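Local atomic coordinates of MmeI (Methylophilus methylotrophus, PDB entry 5HR4), a protein that is a type IIL restriction-modification enzyme that cleaves DNA and probably methylates adenine on its exocyclic amino group using S-adenosyl-L-methionine. Residues A[324-328]-A[329-333]. Numbering follows the deposited sequence.
Sequences LIKPL and FLDEL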
# COMPACT_ATOMS: atom_id res chain seq x y z
N LEU A 324 -9.57 -2.51 10.17
CA LEU A 324 -8.44 -2.26 11.04
C LEU A 324 -8.87 -1.84 12.45
O LEU A 324 -8.31 -2.33 13.44
CB LEU A 324 -7.52 -1.22 10.41
CG LEU A 324 -6.19 -0.92 11.09
CD1 LEU A 324 -5.29 -0.38 10.04
CD2 LEU A 324 -6.33 0.11 12.21
N ILE A 325 -9.86 -0.95 12.57
CA ILE A 325 -10.25 -0.52 13.91
C ILE A 325 -11.19 -1.49 14.63
O ILE A 325 -11.30 -1.43 15.86
CB ILE A 325 -10.89 0.88 13.90
CG1 ILE A 325 -12.23 0.87 13.16
CG2 ILE A 325 -9.91 1.93 13.30
CD1 ILE A 325 -12.90 2.22 13.06
N LYS A 326 -11.89 -2.38 13.92
CA LYS A 326 -12.77 -3.31 14.65
C LYS A 326 -11.96 -4.24 15.54
O LYS A 326 -12.23 -4.28 16.76
CB LYS A 326 -13.67 -4.10 13.69
CG LYS A 326 -14.84 -3.31 13.08
CD LYS A 326 -15.46 -4.09 11.91
CE LYS A 326 -16.83 -4.68 12.25
NZ LYS A 326 -16.77 -5.47 13.52
N PRO A 327 -10.95 -4.97 15.05
CA PRO A 327 -10.10 -5.74 15.96
C PRO A 327 -9.26 -4.88 16.88
O PRO A 327 -8.97 -5.30 18.00
CB PRO A 327 -9.22 -6.58 15.02
CG PRO A 327 -9.79 -6.41 13.66
CD PRO A 327 -10.49 -5.10 13.65
N LEU A 328 -8.82 -3.69 16.45
CA LEU A 328 -7.90 -2.93 17.30
C LEU A 328 -8.57 -2.52 18.61
O LEU A 328 -8.02 -2.74 19.69
CB LEU A 328 -7.37 -1.70 16.56
CG LEU A 328 -6.15 -1.03 17.23
CD1 LEU A 328 -5.01 -2.03 17.49
CD2 LEU A 328 -5.64 0.18 16.42
N PHE A 329 -9.77 -1.94 18.53
CA PHE A 329 -10.44 -1.57 19.78
C PHE A 329 -11.95 -1.70 19.70
O PHE A 329 -12.58 -2.06 20.70
CB PHE A 329 -10.08 -0.14 20.18
CG PHE A 329 -10.27 0.86 19.08
CD1 PHE A 329 -9.23 1.16 18.22
CD2 PHE A 329 -11.48 1.50 18.91
CE1 PHE A 329 -9.40 2.07 17.19
CE2 PHE A 329 -11.66 2.41 17.90
CZ PHE A 329 -10.61 2.69 17.03
N LEU A 330 -12.54 -1.43 18.53
CA LEU A 330 -13.96 -1.09 18.46
C LEU A 330 -14.83 -2.27 18.89
O LEU A 330 -15.68 -2.12 19.77
CB LEU A 330 -14.32 -0.62 17.05
CG LEU A 330 -15.77 -0.16 16.86
CD1 LEU A 330 -16.15 0.84 17.90
CD2 LEU A 330 -16.05 0.41 15.48
N ASP A 331 -14.61 -3.44 18.29
CA ASP A 331 -15.42 -4.60 18.68
C ASP A 331 -15.37 -4.82 20.19
O ASP A 331 -16.41 -5.09 20.82
CB ASP A 331 -14.96 -5.86 17.95
CG ASP A 331 -15.32 -5.86 16.46
OD1 ASP A 331 -16.20 -5.04 16.06
OD2 ASP A 331 -14.74 -6.67 15.68
N GLU A 332 -14.19 -4.71 20.81
CA GLU A 332 -14.15 -4.97 22.25
C GLU A 332 -14.95 -3.92 23.00
O GLU A 332 -15.57 -4.24 24.02
CB GLU A 332 -12.72 -5.03 22.78
N LEU A 333 -15.00 -2.69 22.49
CA LEU A 333 -15.82 -1.66 23.12
C LEU A 333 -17.31 -1.96 23.04
O LEU A 333 -18.08 -1.51 23.89
CB LEU A 333 -15.52 -0.30 22.50
CG LEU A 333 -14.14 0.29 22.82
CD1 LEU A 333 -14.02 1.64 22.15
CD2 LEU A 333 -13.94 0.42 24.32
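I325 and K326 meet F329, L330 and D331 where helix 318-340 is kinked at a proline and widens into a pi-type turn, a worked example of how a helix accommodates P327, whose nitrogen has no N-H to give to the turn before. Among the backbone bonds, I325 O accepts twice, from F329 N at 3.1 Å and from L330 N at 2.9 Å, the latter a five-residue, pi-type bond nearly straight on to the carbonyl. D331 N repeats that spacing, 3.0 Å from K326 O. The charged pair shares it: K326 NZ reaches the syn lone pair of D331 OD1 at 2.6 Å, the lysine chain bending at chi3 and chi4 to bring NZ there. An asparagine in place of D331 would probably remove the negative charge facing K326 NZ, weakening the hold on the lysine chain. Apolar contacts occupy the buried side, where the helix packs on the central sheet of the Rossmann-like methyltransferase domain; F329 there meets the rings of F359 and F477. With CG wedged between backbone N and carbonyl carbon (chi1 51°), the F329 ring turns back over the preceding turn. I325 CB touches F329 CZ at 3.6 Å, while a polar atom, the carbonyl oxygen I325 O, meets one face of the F329 ring, 4.0 Å above its centre.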